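Hypothetical protein yihE (Escherichia coli, PDB 1ZYL) phosphorylates itself and other proteins on serine and threonine using ATP, and protects the cell against stress. Local coordinates at residues A[181-193]-A[261-273]. Numbering follows the deposited sequence.
Sequences LIAAVTAHWREDF and AEIGLIEPLRAMR
Arg190, in the loop that follows helix 171-188, crosses Leu265 at about a right angle. Its CB leads to CG, 3.7 Å from Leu265 CD2, and CD runs on beside the same methyl. With the chain extended from CG to NE, the guanidinium lays one face over Leu265 CD2, against which NE and CZ rest. At its edge NH1 gives Ala261 O a weak hydrogen bond of 3.2 Å, bent to 143° at the hydrogen. NH2 makes a long salt bridge to Asp192 OD2 (3.8 Å), which lies well out of the guanidinium plane and acts through charge alone. Arginine suits this place because a long apolar stem carries a flat donor. Shortened to alanine, the residue would probably leave Ala261 O without this donor and uncover the CD2 methyl of Leu265. Trp189, its CG anti to the backbone N (chi1 -166°), offers a broad face to flexible Met272. CE makes a CH-pi contact 3.7 Å from the six-membered ring's centroid; SD, at 4.2 Å, makes the Met-aromatic one. Phe193 CE1 lies over the opposite face. Compact Val185 and Pro268 let the helices come close, their CA atoms 5.0 Å apart. The arrangement is largely apolar packing of segments 181-188 and 266-273, crossing at -144°, with a loop arginine at one end, in the helical part of an APH-type, kinase-like fold.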
loop_
_atom_site.group_PDB
_atom_site.type_symbol
_atom_site.label_atom_id
_atom_site.label_comp_id
_atom_site.label_asym_id
_atom_site.label_seq_id
_atom_site.Cartn_x
_atom_site.Cartn_y
_atom_site.Cartn_z
ATOM N N LEU A 181 19.878 -9.629 4.046
ATOM C CA LEU A 181 18.621 -9.671 3.324
ATOM C C LEU A 181 18.679 -8.762 2.122
ATOM O O LEU A 181 18.311 -9.176 1.030
ATOM C CB LEU A 181 17.447 -9.272 4.225
ATOM C CG LEU A 181 16.053 -9.505 3.619
ATOM C CD1 LEU A 181 15.902 -10.951 3.212
ATOM C CD2 LEU A 181 14.976 -9.133 4.613
ATOM N N ILE A 182 19.148 -7.531 2.297
ATOM C CA ILE A 182 19.193 -6.634 1.149
ATOM C C ILE A 182 20.198 -7.119 0.100
ATOM O O ILE A 182 20.067 -6.796 -1.082
ATOM C CB ILE A 182 19.472 -5.134 1.548
ATOM C CG1 ILE A 182 20.965 -4.839 1.565
ATOM C CG2 ILE A 182 18.851 -4.822 2.893
ATOM C CD1 ILE A 182 21.515 -4.387 0.215
ATOM N N ALA A 183 21.192 -7.897 0.507
ATOM C CA ALA A 183 22.141 -8.410 -0.476
ATOM C C ALA A 183 21.407 -9.453 -1.325
ATOM O O ALA A 183 21.511 -9.464 -2.553
ATOM C CB ALA A 183 23.338 -9.050 0.211
ATOM N N ALA A 184 20.655 -10.326 -0.663
ATOM C CA ALA A 184 19.909 -11.361 -1.359
ATOM C C ALA A 184 18.864 -10.786 -2.310
ATOM O O ALA A 184 18.800 -11.173 -3.471
ATOM C CB ALA A 184 19.249 -12.288 -0.355
ATOM N N VAL A 185 18.034 -9.871 -1.826
ATOM C CA VAL A 185 17.016 -9.284 -2.688
ATOM C C VAL A 185 17.660 -8.528 -3.852
ATOM O O VAL A 185 17.208 -8.644 -4.990
ATOM C CB VAL A 185 16.068 -8.357 -1.886
ATOM C CG1 VAL A 185 16.853 -7.525 -0.934
ATOM C CG2 VAL A 185 15.289 -7.465 -2.818
ATOM N N THR A 186 18.719 -7.772 -3.580
ATOM C CA THR A 186 19.400 -7.040 -4.643
ATOM C C THR A 186 19.871 -8.012 -5.731
ATOM O O THR A 186 19.716 -7.750 -6.921
ATOM C CB THR A 186 20.633 -6.251 -4.116
ATOM O OG1 THR A 186 21.316 -7.046 -3.147
ATOM C CG2 THR A 186 20.225 -4.932 -3.474
ATOM N N ALA A 187 20.430 -9.143 -5.317
ATOM C CA ALA A 187 20.928 -10.134 -6.266
ATOM C C ALA A 187 19.843 -10.746 -7.154
ATOM O O ALA A 187 20.149 -11.330 -8.190
ATOM C CB ALA A 187 21.684 -11.244 -5.526
ATOM N N HIS A 188 18.581 -10.616 -6.758
ATOM C CA HIS A 188 17.489 -11.167 -7.553
ATOM C C HIS A 188 16.628 -10.071 -8.162
ATOM O O HIS A 188 15.671 -10.364 -8.872
ATOM C CB HIS A 188 16.608 -12.075 -6.694
ATOM C CG HIS A 188 17.336 -13.243 -6.102
ATOM N ND1 HIS A 188 17.684 -14.354 -6.838
ATOM C CD2 HIS A 188 17.793 -13.465 -4.847
ATOM C CE1 HIS A 188 18.324 -15.210 -6.062
ATOM N NE2 HIS A 188 18.403 -14.696 -4.848
ATOM N N TRP A 189 16.953 -8.808 -7.888
ATOM C CA TRP A 189 16.163 -7.705 -8.431
ATOM C C TRP A 189 16.545 -7.521 -9.877
ATOM O O TRP A 189 17.608 -7.965 -10.292
ATOM C CB TRP A 189 16.425 -6.412 -7.662
ATOM C CG TRP A 189 15.413 -5.322 -7.937
ATOM C CD1 TRP A 189 15.680 -4.043 -8.331
ATOM C CD2 TRP A 189 13.983 -5.411 -7.814
ATOM N NE1 TRP A 189 14.511 -3.327 -8.461
ATOM C CE2 TRP A 189 13.453 -4.139 -8.153
ATOM C CE3 TRP A 189 13.097 -6.437 -7.451
ATOM C CZ2 TRP A 189 12.077 -3.867 -8.142
ATOM C CZ3 TRP A 189 11.726 -6.165 -7.440
ATOM C CH2 TRP A 189 11.233 -4.886 -7.785
ATOM N N ARG A 190 15.687 -6.877 -10.656
ATOM C CA ARG A 190 15.994 -6.672 -12.069
ATOM C C ARG A 190 15.173 -5.541 -12.664
ATOM O O ARG A 190 14.020 -5.341 -12.286
ATOM C CB ARG A 190 15.749 -7.971 -12.857
ATOM C CG ARG A 190 14.306 -8.487 -12.829
ATOM C CD ARG A 190 14.217 -9.916 -13.369
ATOM N NE ARG A 190 12.855 -10.456 -13.375
ATOM C CZ ARG A 190 11.870 -10.026 -14.163
ATOM N NH1 ARG A 190 10.666 -10.585 -14.091
ATOM N NH2 ARG A 190 12.084 -9.043 -15.026
ATOM N N GLU A 191 15.779 -4.787 -13.577
ATOM C CA GLU A 191 15.087 -3.686 -14.243
ATOM C C GLU A 191 14.644 -4.242 -15.584
ATOM O O GLU A 191 14.424 -3.517 -16.555
ATOM C CB GLU A 191 16.034 -2.503 -14.451
ATOM C CG GLU A 191 15.688 -1.260 -13.640
ATOM C CD GLU A 191 15.743 -1.488 -12.140
ATOM O OE1 GLU A 191 14.936 -2.293 -11.629
ATOM O OE2 GLU A 191 16.594 -0.861 -11.474
ATOM N N ASP A 192 14.516 -5.561 -15.602
ATOM C CA ASP A 192 14.132 -6.319 -16.775
ATOM C C ASP A 192 12.613 -6.575 -16.848
ATOM O O ASP A 192 12.166 -7.581 -17.401
ATOM C CB ASP A 192 14.905 -7.639 -16.742
ATOM C CG ASP A 192 14.753 -8.433 -18.005
ATOM O OD1 ASP A 192 14.879 -7.839 -19.102
ATOM O OD2 ASP A 192 14.520 -9.656 -17.900
ATOM N N PHE A 193 11.817 -5.671 -16.292
ATOM C CA PHE A 193 10.377 -5.858 -16.326
ATOM C C PHE A 193 9.650 -4.598 -16.745
ATOM O O PHE A 193 10.256 -3.539 -16.882
ATOM C CB PHE A 193 9.854 -6.316 -14.963
ATOM C CG PHE A 193 10.031 -5.303 -13.858
ATOM C CD1 PHE A 193 11.119 -5.377 -12.994
ATOM C CD2 PHE A 193 9.087 -4.295 -13.657
ATOM C CE1 PHE A 193 11.261 -4.466 -11.943
ATOM C CE2 PHE A 193 9.222 -3.379 -12.609
ATOM C CZ PHE A 193 10.312 -3.469 -11.752
ATOM N N ALA A 261 7.203 -14.356 -15.908
ATOM C CA ALA A 261 8.500 -14.206 -15.257
ATOM C C ALA A 261 8.495 -13.296 -14.031
ATOM O O ALA A 261 9.364 -13.417 -13.173
ATOM C CB ALA A 261 9.533 -13.726 -16.250
ATOM N N GLU A 262 7.527 -12.388 -13.944
ATOM C CA GLU A 262 7.451 -11.479 -12.802
ATOM C C GLU A 262 7.163 -12.224 -11.510
ATOM O O GLU A 262 7.293 -11.658 -10.426
ATOM C CB GLU A 262 6.368 -10.418 -12.999
ATOM C CG GLU A 262 6.591 -9.484 -14.167
ATOM C CD GLU A 262 5.550 -8.380 -14.227
ATOM O OE1 GLU A 262 5.276 -7.899 -15.342
ATOM O OE2 GLU A 262 5.014 -7.989 -13.167
ATOM N N ILE A 263 6.772 -13.489 -11.625
ATOM C CA ILE A 263 6.473 -14.292 -10.447
ATOM C C ILE A 263 7.746 -14.520 -9.630
ATOM O O ILE A 263 7.697 -14.856 -8.443
ATOM C CB ILE A 263 5.875 -15.640 -10.862
ATOM C CG1 ILE A 263 4.620 -15.397 -11.697
ATOM C CG2 ILE A 263 5.531 -16.472 -9.641
ATOM C CD1 ILE A 263 3.547 -14.705 -10.947
ATOM N N GLY A 264 8.887 -14.312 -10.275
ATOM C CA GLY A 264 10.159 -14.492 -9.605
ATOM C C GLY A 264 10.510 -13.303 -8.735
ATOM O O GLY A 264 11.383 -13.384 -7.861
ATOM N N LEU A 265 9.819 -12.194 -8.965
ATOM C CA LEU A 265 10.051 -10.980 -8.200
ATOM C C LEU A 265 9.269 -10.959 -6.878
ATOM O O LEU A 265 9.413 -10.012 -6.099
ATOM C CB LEU A 265 9.616 -9.767 -9.021
ATOM C CG LEU A 265 10.075 -9.601 -10.470
ATOM C CD1 LEU A 265 9.322 -8.439 -11.113
ATOM C CD2 LEU A 265 11.564 -9.342 -10.511
ATOM N N ILE A 266 8.444 -11.977 -6.612
ATOM C CA ILE A 266 7.635 -11.955 -5.391
ATOM C C ILE A 266 8.406 -12.020 -4.080
ATOM O O ILE A 266 8.183 -11.202 -3.198
ATOM C CB ILE A 266 6.538 -13.060 -5.370
ATOM C CG1 ILE A 266 7.183 -14.428 -5.463
ATOM C CG2 ILE A 266 5.557 -12.865 -6.517
ATOM C CD1 ILE A 266 6.218 -15.566 -5.200
ATOM N N GLU A 267 9.309 -12.977 -3.928
ATOM C CA GLU A 267 10.052 -13.052 -2.682
ATOM C C GLU A 267 10.851 -11.773 -2.485
ATOM O O GLU A 267 11.048 -11.323 -1.360
ATOM C CB GLU A 267 10.932 -14.300 -2.650
ATOM C CG GLU A 267 10.095 -15.576 -2.672
ATOM C CD GLU A 267 8.961 -15.560 -1.633
ATOM O OE1 GLU A 267 7.877 -16.128 -1.923
ATOM O OE2 GLU A 267 9.151 -14.988 -0.530
ATOM N N PRO A 268 11.348 -11.178 -3.575
ATOM C CA PRO A 268 12.080 -9.938 -3.321
ATOM C C PRO A 268 11.112 -8.828 -2.898
ATOM O O PRO A 268 11.448 -7.990 -2.067
ATOM C CB PRO A 268 12.754 -9.663 -4.655
ATOM C CG PRO A 268 13.113 -11.037 -5.090
ATOM C CD PRO A 268 11.823 -11.801 -4.822
ATOM N N LEU A 269 9.903 -8.823 -3.454
ATOM C CA LEU A 269 8.919 -7.797 -3.091
ATOM C C LEU A 269 8.490 -7.948 -1.642
ATOM O O LEU A 269 8.370 -6.960 -0.916
ATOM C CB LEU A 269 7.680 -7.873 -3.991
ATOM C CG LEU A 269 7.892 -7.445 -5.438
ATOM C CD1 LEU A 269 6.628 -7.674 -6.219
ATOM C CD2 LEU A 269 8.301 -5.995 -5.488
ATOM N N ARG A 270 8.252 -9.189 -1.230
ATOM C CA ARG A 270 7.843 -9.469 0.137
ATOM C C ARG A 270 8.971 -9.039 1.091
ATOM O O ARG A 270 8.721 -8.418 2.133
ATOM C CB ARG A 270 7.527 -10.960 0.283
ATOM C CG ARG A 270 7.275 -11.411 1.718
ATOM C CD ARG A 270 7.080 -12.910 1.781
ATOM N NE ARG A 270 5.757 -13.334 1.326
ATOM C CZ ARG A 270 5.554 -14.257 0.390
ATOM N NH1 ARG A 270 4.322 -14.599 0.041
ATOM N NH2 ARG A 270 6.586 -14.830 -0.214
ATOM N N ALA A 271 10.209 -9.359 0.723
ATOM C CA ALA A 271 11.354 -8.973 1.532
ATOM C C ALA A 271 11.349 -7.459 1.595
ATOM O O ALA A 271 11.587 -6.864 2.646
ATOM C CB ALA A 271 12.642 -9.446 0.888
ATOM N N MET A 272 11.064 -6.840 0.455
ATOM C CA MET A 272 11.036 -5.391 0.355
ATOM C C MET A 272 9.981 -4.755 1.244
ATOM O O MET A 272 10.258 -3.768 1.930
ATOM C CB MET A 272 10.823 -4.979 -1.102
ATOM C CG MET A 272 12.081 -5.097 -1.964
ATOM S SD MET A 272 11.814 -4.832 -3.728
ATOM C CE MET A 272 12.771 -5.998 -4.215
ATOM N N ARG A 273 8.775 -5.317 1.239
ATOM C CA ARG A 273 7.683 -4.786 2.048
ATOM C C ARG A 273 7.996 -4.995 3.520
ATOM O O ARG A 273 7.578 -4.225 4.392
ATOM C CB ARG A 273 6.372 -5.500 1.709
ATOM C CG ARG A 273 5.184 -5.037 2.543
ATOM C CD ARG A 273 3.958 -5.899 2.316
ATOM N NE ARG A 273 2.955 -5.246 1.484
ATOM C CZ ARG A 273 2.033 -4.404 1.944
ATOM N NH1 ARG A 273 1.986 -4.114 3.240
ATOM N NH2 ARG A 273 1.159 -3.855 1.107
#